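Local coordinates for NEQ011 (Nanoarchaeum equitans Kin4-M, PDB 6GQ8), which probably reduces superoxide to hydrogen peroxide at a mononuclear iron centre, at residues Thr4-Ile16 with Ile27-His41. Sequence-based numbering, arbitrary orientation.
Sequences TEYNPKHSPIIEI and IEVGKEVKHPNEPSH. With FE (Fe (III) ion), chain E.
His-10 and His-35 meet at the iron, each binding it through NE2 at 2.2 Å, and His-41 adds its own NE2. The two rings of His-10 and His-35 stand oblique, their planes 69° apart, with both NE2 atoms turned to the metal. Second-shell carbonyls help to set the ring rotations: ND1 of His-35 donates to Pro-36 O in the carbonyl plane, on a lone pair, whereas ND1 of His-10 approaches Asn-7 OD1 from above the amide plane at 2.9 Å. Cys-97 and His-100 complete the site, and Trp-103 stacks on the His-10 ring.

Away from the metal, Ile-13 and Glu-28 form an antiparallel hydrogen-bonded pair, with Ile-13 N to Glu-28 O at 2.9 Å and Glu-28 N to Ile-13 O at 3.1 Å. Between the strands and the iron, a water links the two segments, donating to Pro-8 O and Ser-11 O while accepting from Gly-30 N.

Val-29 packs against the backbone of residues 9-12. With CG1 anti to the backbone N (chi1 -180°), that methyl lies 3.4 Å from His-10 O and close to Lys-9 O, while CG2 packs on Pro-12 CB. An alanine here would remove both methyls and would probably open a gap beside the His-10 carbonyl and Pro-12, letting that backbone shift. Farther out, Lys-9 runs extended across Val-33, its CE 3.7 Å from CG1.

The arrangement joins the 12-19/22-29 hairpin to the iron centre of four histidines and one cysteine characteristic of superoxide reductases, built on the loops at one end of an immunoglobulin-like beta sandwich.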
ATOM      1  N   THR A   4      15.940   5.405  15.460  1.00 51.90           N
ATOM      2  CA  THR A   4      17.062   5.694  14.579  1.00 52.27           C
ATOM      3  C   THR A   4      18.309   4.909  14.947  1.00 53.79           C
ATOM      4  O   THR A   4      19.245   4.845  14.143  1.00 52.22           O
ATOM      5  CB  THR A   4      17.393   7.192  14.602  1.00 55.79           C
ATOM      6  OG1 THR A   4      17.717   7.591  15.940  1.00 62.09           O
ATOM      7  CG2 THR A   4      16.205   8.005  14.115  1.00 56.96           C
ATOM      8  N   GLU A   5      18.342   4.329  16.145  1.00 58.66           N
ATOM      9  CA  GLU A   5      19.486   3.542  16.575  1.00 65.53           C
ATOM     10  C   GLU A   5      19.642   2.311  15.692  1.00 59.69           C
ATOM     11  O   GLU A   5      18.655   1.698  15.274  1.00 53.63           O
ATOM     12  CB  GLU A   5      19.297   3.117  18.034  1.00 72.20           C
ATOM     13  CG  GLU A   5      18.932   4.263  18.965  1.00 81.91           C
ATOM     14  CD  GLU A   5      18.936   3.866  20.427  1.00 90.56           C
ATOM     15  OE1 GLU A   5      18.631   2.691  20.725  1.00 91.16           O
ATOM     16  OE2 GLU A   5      19.237   4.730  21.278  1.00 95.57           O
ATOM     17  N   TYR A   6      20.889   1.961  15.390  1.00 61.49           N
ATOM     18  CA  TYR A   6      21.143   0.797  14.555  1.00 59.83           C
ATOM     19  C   TYR A   6      20.768  -0.482  15.293  1.00 57.74           C
ATOM     20  O   TYR A   6      21.012  -0.620  16.495  1.00 58.54           O
ATOM     21  CB  TYR A   6      22.610   0.742  14.128  1.00 62.44           C
ATOM     22  CG  TYR A   6      22.964  -0.536  13.401  1.00 61.20           C
ATOM     23  CD1 TYR A   6      22.598  -0.728  12.077  1.00 59.17           C
ATOM     24  CD2 TYR A   6      23.650  -1.558  14.047  1.00 63.84           C
ATOM     25  CE1 TYR A   6      22.909  -1.899  11.412  1.00 60.45           C
ATOM     26  CE2 TYR A   6      23.967  -2.731  13.388  1.00 65.23           C
ATOM     27  CZ  TYR A   6      23.594  -2.896  12.072  1.00 64.15           C
ATOM     28  OH  TYR A   6      23.908  -4.062  11.413  1.00 68.85           O
ATOM     29  N   ASN A   7      20.176  -1.422  14.562  1.00 57.90           N
ATOM     30  CA  ASN A   7      19.787  -2.712  15.113  1.00 60.02           C
ATOM     31  C   ASN A   7      19.922  -3.780  14.036  1.00 59.35           C
ATOM     32  O   ASN A   7      19.267  -3.692  12.990  1.00 57.90           O
ATOM     33  CB  ASN A   7      18.357  -2.660  15.652  1.00 59.44           C
ATOM     34  CG  ASN A   7      17.939  -3.953  16.320  1.00 62.59           C
ATOM     35  OD1 ASN A   7      17.509  -4.897  15.658  1.00 63.23           O
ATOM     36  ND2 ASN A   7      18.063  -4.004  17.642  1.00 66.75           N
ATOM     37  N   PRO A   8      20.761  -4.798  14.250  1.00 60.84           N
ATOM     38  CA  PRO A   8      21.006  -5.786  13.185  1.00 63.09           C
ATOM     39  C   PRO A   8      19.758  -6.507  12.708  1.00 62.43           C
ATOM     40  O   PRO A   8      19.701  -6.914  11.540  1.00 65.01           O
ATOM     41  CB  PRO A   8      22.000  -6.759  13.836  1.00 65.74           C
ATOM     42  CG  PRO A   8      22.650  -5.966  14.924  1.00 68.79           C
ATOM     43  CD  PRO A   8      21.587  -5.048  15.443  1.00 64.58           C
ATOM     44  N   LYS A   9      18.753  -6.678  13.566  1.00 58.00           N
ATOM     45  CA  LYS A   9      17.562  -7.427  13.188  1.00 53.65           C
ATOM     46  C   LYS A   9      16.487  -6.557  12.554  1.00 50.68           C
ATOM     47  O   LYS A   9      15.670  -7.067  11.779  1.00 52.14           O
ATOM     48  CB  LYS A   9      16.974  -8.150  14.403  1.00 52.75           C
ATOM     49  CG  LYS A   9      17.654  -9.470  14.738  1.00 57.24           C
ATOM     50  CD  LYS A   9      16.927 -10.185  15.864  1.00 59.86           C
ATOM     51  CE  LYS A   9      17.488 -11.579  16.096  1.00 64.98           C
ATOM     52  NZ  LYS A   9      16.740 -12.309  17.158  1.00 65.26           N
ATOM     53  N   HIS A  10      16.457  -5.258  12.864  1.00 48.34           N
ATOM     54  CA  HIS A  10      15.347  -4.402  12.472  1.00 46.10           C
ATOM     55  C   HIS A  10      15.723  -3.246  11.554  1.00 47.84           C
ATOM     56  O   HIS A  10      14.843  -2.737  10.854  1.00 45.30           O
ATOM     57  CB  HIS A  10      14.658  -3.817  13.715  1.00 45.96           C
ATOM     58  CG  HIS A  10      14.024  -4.842  14.603  1.00 44.56           C
ATOM     59  ND1 HIS A  10      14.638  -5.324  15.739  1.00 48.62           N
ATOM     60  CD2 HIS A  10      12.822  -5.462  14.535  1.00 46.17           C
ATOM     61  CE1 HIS A  10      13.847  -6.206  16.326  1.00 49.75           C
ATOM     62  NE2 HIS A  10      12.739  -6.309  15.616  1.00 46.36           N
ATOM     63  N   SER A  11      16.981  -2.818  11.532  1.00 49.36           N
ATOM     64  CA  SER A  11      17.353  -1.645  10.745  1.00 45.74           C
ATOM     65  C   SER A  11      17.308  -1.964   9.253  1.00 42.54           C
ATOM     66  O   SER A  11      17.895  -2.961   8.819  1.00 44.88           O
ATOM     67  CB  SER A  11      18.746  -1.150  11.132  1.00 48.39           C
ATOM     68  OG  SER A  11      18.744  -0.590  12.433  1.00 50.89           O
ATOM     69  N   PRO A  12      16.621  -1.156   8.440  1.00 42.02           N
ATOM     70  CA  PRO A  12      16.615  -1.373   6.986  1.00 43.31           C
ATOM     71  C   PRO A  12      17.910  -0.877   6.360  1.00 48.09           C
ATOM     72  O   PRO A  12      18.145   0.330   6.257  1.00 55.97           O
ATOM     73  CB  PRO A  12      15.402  -0.556   6.520  1.00 43.34           C
ATOM     74  CG  PRO A  12      15.266   0.529   7.537  1.00 42.15           C
ATOM     75  CD  PRO A  12      15.732  -0.054   8.848  1.00 41.78           C
ATOM     76  N   ILE A  13      18.753  -1.810   5.933  1.00 47.79           N
ATOM     77  CA  ILE A  13      20.058  -1.460   5.379  1.00 47.05           C
ATOM     78  C   ILE A  13      19.890  -1.051   3.922  1.00 44.95           C
ATOM     79  O   ILE A  13      19.252  -1.759   3.136  1.00 46.28           O
ATOM     80  CB  ILE A  13      21.039  -2.636   5.516  1.00 52.01           C
ATOM     81  CG1 ILE A  13      21.229  -3.002   6.988  1.00 55.70           C
ATOM     82  CG2 ILE A  13      22.376  -2.295   4.871  1.00 53.94           C
ATOM     83  CD1 ILE A  13      21.649  -1.835   7.855  1.00 58.19           C
ATOM     84  N   ILE A  14      20.478   0.086   3.555  1.00 45.59           N
ATOM     85  CA  ILE A  14      20.368   0.640   2.210  1.00 46.80           C
ATOM     86  C   ILE A  14      21.684   0.419   1.475  1.00 47.69           C
ATOM     87  O   ILE A  14      22.757   0.726   2.008  1.00 50.09           O
ATOM     88  CB  ILE A  14      20.017   2.138   2.249  1.00 43.48           C
ATOM     89  CG1 ILE A  14      18.739   2.375   3.056  1.00 40.02           C
ATOM     90  CG2 ILE A  14      19.872   2.691   0.840  1.00 41.55           C
ATOM     91  CD1 ILE A  14      18.513   3.825   3.416  1.00 39.17           C
ATOM     92  N   GLU A  15      21.598  -0.095   0.249  1.00 49.03           N
ATOM     93  CA  GLU A  15      22.730  -0.151  -0.667  1.00 55.63           C
ATOM     94  C   GLU A  15      22.361   0.536  -1.973  1.00 57.10           C
ATOM     95  O   GLU A  15      21.236   0.398  -2.462  1.00 56.39           O
ATOM     96  CB  GLU A  15      23.175  -1.588  -0.952  1.00 62.88           C
ATOM     97  CG  GLU A  15      23.772  -2.303   0.241  1.00 73.75           C
ATOM     98  CD  GLU A  15      24.357  -3.652  -0.129  1.00 87.45           C
ATOM     99  OE1 GLU A  15      24.166  -4.090  -1.284  1.00 91.63           O
ATOM    100  OE2 GLU A  15      25.027  -4.265   0.728  1.00 92.68           O
ATOM    101  N   ILE A  16      23.314   1.278  -2.533  1.00 51.10           N
ATOM    102  CA  ILE A  16      23.083   2.111  -3.707  1.00 51.65           C
ATOM    103  C   ILE A  16      24.092   1.739  -4.786  1.00 55.44           C
ATOM    104  O   ILE A  16      25.298   1.688  -4.521  1.00 60.55           O
ATOM    105  CB  ILE A  16      23.190   3.610  -3.370  1.00 51.79           C
ATOM    106  CG1 ILE A  16      22.209   3.984  -2.257  1.00 52.91           C
ATOM    107  CG2 ILE A  16      22.939   4.458  -4.608  1.00 54.80           C
ATOM    108  CD1 ILE A  16      22.447   5.362  -1.674  1.00 53.91           C
ATOM    109  N   ILE A  27      17.166  -2.606  -0.431  1.00 43.38           N
ATOM    110  CA  ILE A  27      16.808  -2.433   0.970  1.00 43.29           C
ATOM    111  C   ILE A  27      16.572  -3.817   1.554  1.00 43.44           C
ATOM    112  O   ILE A  27      15.781  -4.595   1.010  1.00 41.78           O
ATOM    113  CB  ILE A  27      15.555  -1.552   1.146  1.00 40.70           C
ATOM    114  CG1 ILE A  27      15.688  -0.253   0.348  1.00 40.48           C
ATOM    115  CG2 ILE A  27      15.335  -1.230   2.614  1.00 41.13           C
ATOM    116  CD1 ILE A  27      14.362   0.337  -0.063  1.00 37.78           C
ATOM    117  N   GLU A  28      17.265  -4.128   2.646  1.00 45.69           N
ATOM    118  CA  GLU A  28      17.117  -5.419   3.305  1.00 46.27           C
ATOM    119  C   GLU A  28      17.081  -5.215   4.810  1.00 47.41           C
ATOM    120  O   GLU A  28      17.935  -4.518   5.365  1.00 49.42           O
ATOM    121  CB  GLU A  28      18.262  -6.368   2.923  1.00 49.02           C
ATOM    122  CG  GLU A  28      18.105  -7.783   3.465  1.00 51.26           C
ATOM    123  CD  GLU A  28      19.158  -8.745   2.935  1.00 55.16           C
ATOM    124  OE1 GLU A  28      20.118  -8.288   2.280  1.00 56.13           O
ATOM    125  OE2 GLU A  28      19.023  -9.963   3.179  1.00 56.46           O
ATOM    126  N   VAL A  29      16.093  -5.823   5.464  1.00 45.89           N
ATOM    127  CA  VAL A  29      15.982  -5.809   6.918  1.00 46.94           C
ATOM    128  C   VAL A  29      16.478  -7.148   7.443  1.00 49.12           C
ATOM    129  O   VAL A  29      16.068  -8.206   6.949  1.00 48.38           O
ATOM    130  CB  VAL A  29      14.537  -5.539   7.370  1.00 45.62           C
ATOM    131  CG1 VAL A  29      14.454  -5.528   8.891  1.00 45.69           C
ATOM    132  CG2 VAL A  29      14.035  -4.221   6.796  1.00 42.41           C
ATOM    133  N   GLY A  30      17.370  -7.105   8.426  1.00 52.09           N
ATOM    134  CA  GLY A  30      17.926  -8.332   8.965  1.00 54.63           C
ATOM    135  C   GLY A  30      18.974  -8.958   8.074  1.00 57.94           C
ATOM    136  O   GLY A  30      19.012 -10.189   7.936  1.00 57.46           O
ATOM    137  N   LYS A  31      19.830  -8.139   7.460  1.00 58.78           N
ATOM    138  CA  LYS A  31      20.807  -8.649   6.503  1.00 62.49           C
ATOM    139  C   LYS A  31      21.792  -9.610   7.164  1.00 72.47           C
ATOM    140  O   LYS A  31      21.984 -10.738   6.695  1.00 72.32           O
ATOM    141  CB  LYS A  31      21.538  -7.481   5.846  1.00 61.82           C
ATOM    142  CG  LYS A  31      22.343  -7.864   4.624  1.00 66.83           C
ATOM    143  CD  LYS A  31      23.110  -6.673   4.081  1.00 67.36           C
ATOM    144  CE  LYS A  31      23.897  -7.054   2.843  1.00 69.85           C
ATOM    145  NZ  LYS A  31      24.604  -5.882   2.267  1.00 72.67           N
ATOM    146  N   GLU A  32      22.421  -9.185   8.262  1.00 79.51           N
ATOM    147  CA  GLU A  32      23.425 -10.014   8.923  1.00 92.14           C
ATOM    148  C   GLU A  32      22.835 -10.963   9.952  1.00 89.21           C
ATOM    149  O   GLU A  32      23.388 -12.049  10.166  1.00 92.13           O
ATOM    150  CB  GLU A  32      24.500  -9.142   9.582  1.00103.27           C
ATOM    151  CG  GLU A  32      24.034  -8.297  10.762  1.00108.55           C
ATOM    152  CD  GLU A  32      25.194  -7.664  11.509  1.00117.60           C
ATOM    153  OE1 GLU A  32      26.263  -7.486  10.891  1.00121.34           O
ATOM    154  OE2 GLU A  32      25.011  -7.262  12.681  1.00119.80           O
ATOM    155  N   VAL A  33      21.738 -10.584  10.599  1.00 82.71           N
ATOM    156  CA  VAL A  33      21.019 -11.459  11.513  1.00 77.16           C
ATOM    157  C   VAL A  33      19.577 -11.487  11.033  1.00 73.72           C
ATOM    158  O   VAL A  33      18.871 -10.473  11.117  1.00 70.26           O
ATOM    159  CB  VAL A  33      21.112 -10.991  12.971  1.00 74.79           C
ATOM    160  CG1 VAL A  33      20.370 -11.954  13.878  1.00 72.31           C
ATOM    161  CG2 VAL A  33      22.571 -10.868  13.395  1.00 79.58           C
ATOM    162  N   LYS A  34      19.140 -12.637  10.525  1.00 72.76           N
ATOM    163  CA  LYS A  34      17.813 -12.743   9.933  1.00 68.37           C
ATOM    164  C   LYS A  34      16.736 -12.489  10.980  1.00 61.01           C
ATOM    165  O   LYS A  34      16.777 -13.040  12.083  1.00 62.64           O
ATOM    166  CB  LYS A  34      17.633 -14.122   9.296  1.00 74.04           C
ATOM    167  CG  LYS A  34      17.905 -14.145   7.796  1.00 77.71           C
ATOM    168  CD  LYS A  34      17.771 -15.546   7.215  1.00 80.90           C
ATOM    169  CE  LYS A  34      16.355 -16.081   7.369  1.00 77.22           C
ATOM    170  NZ  LYS A  34      15.383 -15.308   6.548  1.00 72.44           N
ATOM    171  N   HIS A  35      15.777 -11.642  10.633  1.00 60.88           N
ATOM    172  CA  HIS A  35      14.641 -11.388  11.506  1.00 52.59           C
ATOM    173  C   HIS A  35      13.606 -12.499  11.328  1.00 51.42           C
ATOM    174  O   HIS A  35      13.426 -13.001  10.216  1.00 50.38           O
ATOM    175  CB  HIS A  35      14.017 -10.027  11.181  1.00 49.89           C
ATOM    176  CG  HIS A  35      12.941  -9.600  12.134  1.00 49.57           C
ATOM    177  ND1 HIS A  35      11.619  -9.956  11.975  1.00 46.55           N
ATOM    178  CD2 HIS A  35      12.989  -8.822  13.242  1.00 49.70           C
ATOM    179  CE1 HIS A  35      10.901  -9.428  12.950  1.00 46.21           C
ATOM    180  NE2 HIS A  35      11.707  -8.734  13.733  1.00 48.06           N
ATOM    181  N   PRO A  36      12.934 -12.913  12.403  1.00 51.86           N
ATOM    182  CA  PRO A  36      11.878 -13.923  12.263  1.00 51.67           C
ATOM    183  C   PRO A  36      10.822 -13.483  11.258  1.00 50.89           C
ATOM    184  O   PRO A  36      10.536 -12.294  11.102  1.00 46.85           O
ATOM    185  CB  PRO A  36      11.296 -14.028  13.678  1.00 51.85           C
ATOM    186  CG  PRO A  36      12.420 -13.624  14.573  1.00 54.44           C
ATOM    187  CD  PRO A  36      13.198 -12.576  13.814  1.00 53.78           C
ATOM    188  N   ASN A  37      10.255 -14.465  10.549  1.00 47.29           N
ATOM    189  CA  ASN A  37       9.197 -14.224   9.563  1.00 49.08           C
ATOM    190  C   ASN A  37       8.047 -15.166   9.905  1.00 51.42           C
ATOM    191  O   ASN A  37       7.908 -16.240   9.318  1.00 45.57           O
ATOM    192  CB  ASN A  37       9.700 -14.426   8.135  1.00 47.14           C
ATOM    193  CG  ASN A  37       8.785 -13.798   7.100  1.00 46.96           C
ATOM    194  OD1 ASN A  37       7.610 -13.540   7.366  1.00 45.00           O
ATOM    195  ND2 ASN A  37       9.321 -13.549   5.912  1.00 41.22           N
ATOM    196  N   GLU A  38       7.220 -14.745  10.850  1.00 47.87           N
ATOM    197  CA  GLU A  38       6.141 -15.535  11.420  1.00 44.82           C
ATOM    198  C   GLU A  38       4.849 -14.741  11.349  1.00 42.73           C
ATOM    199  O   GLU A  38       4.875 -13.511  11.229  1.00 41.19           O
ATOM    200  CB  GLU A  38       6.460 -15.898  12.878  1.00 47.08           C
ATOM    201  CG  GLU A  38       7.807 -16.574  13.065  1.00 51.30           C
ATOM    202  CD  GLU A  38       8.287 -16.527  14.501  1.00 51.72           C
ATOM    203  OE1 GLU A  38       7.619 -15.880  15.335  1.00 51.14           O
ATOM    204  OE2 GLU A  38       9.328 -17.148  14.801  1.00 72.00           O
ATOM    205  N   PRO A  39       3.693 -15.413  11.428  1.00 42.92           N
ATOM    206  CA  PRO A  39       2.422 -14.673  11.347  1.00 41.30           C
ATOM    207  C   PRO A  39       2.297 -13.563  12.376  1.00 43.34           C
ATOM    208  O   PRO A  39       1.825 -12.467  12.042  1.00 39.21           O
ATOM    209  CB  PRO A  39       1.373 -15.772  11.558  1.00 44.25           C
ATOM    210  CG  PRO A  39       2.033 -17.009  11.040  1.00 47.24           C
ATOM    211  CD  PRO A  39       3.483 -16.874  11.419  1.00 45.91           C
ATOM    212  N   SER A  40       2.739 -13.799  13.611  1.00 42.66           N
ATOM    213  CA  SER A  40       2.617 -12.820  14.683  1.00 46.22           C
ATOM    214  C   SER A  40       3.890 -12.010  14.906  1.00 45.58           C
ATOM    215  O   SER A  40       3.960 -11.249  15.876  1.00 45.96           O
ATOM    216  CB  SER A  40       2.196 -13.504  15.985  1.00 44.86           C
ATOM    217  OG  SER A  40       0.922 -14.106  15.842  1.00 44.87           O
ATOM    218  N   HIS A  41       4.893 -12.153  14.038  1.00 43.17           N
ATOM    219  CA  HIS A  41       6.136 -11.398  14.190  1.00 43.35           C
ATOM    220  C   HIS A  41       6.867 -11.418  12.855  1.00 42.51           C
ATOM    221  O   HIS A  41       7.444 -12.445  12.487  1.00 43.67           O
ATOM    222  CB  HIS A  41       7.004 -11.986  15.298  1.00 46.16           C
ATOM    223  CG  HIS A  41       8.209 -11.159  15.620  1.00 47.27           C
ATOM    224  ND1 HIS A  41       9.280 -11.646  16.338  1.00 50.09           N
ATOM    225  CD2 HIS A  41       8.508  -9.870  15.329  1.00 46.98           C
ATOM    226  CE1 HIS A  41      10.190 -10.697  16.469  1.00 50.83           C
ATOM    227  NE2 HIS A  41       9.744  -9.608  15.867  1.00 48.51           N
TER
HETATM  228 FE    FE E 201      10.956  -7.667  15.563  1.00 41.20          FE
HETATM  229  O   HOH W   1      19.008  -5.184   9.369  1.00 39.13           O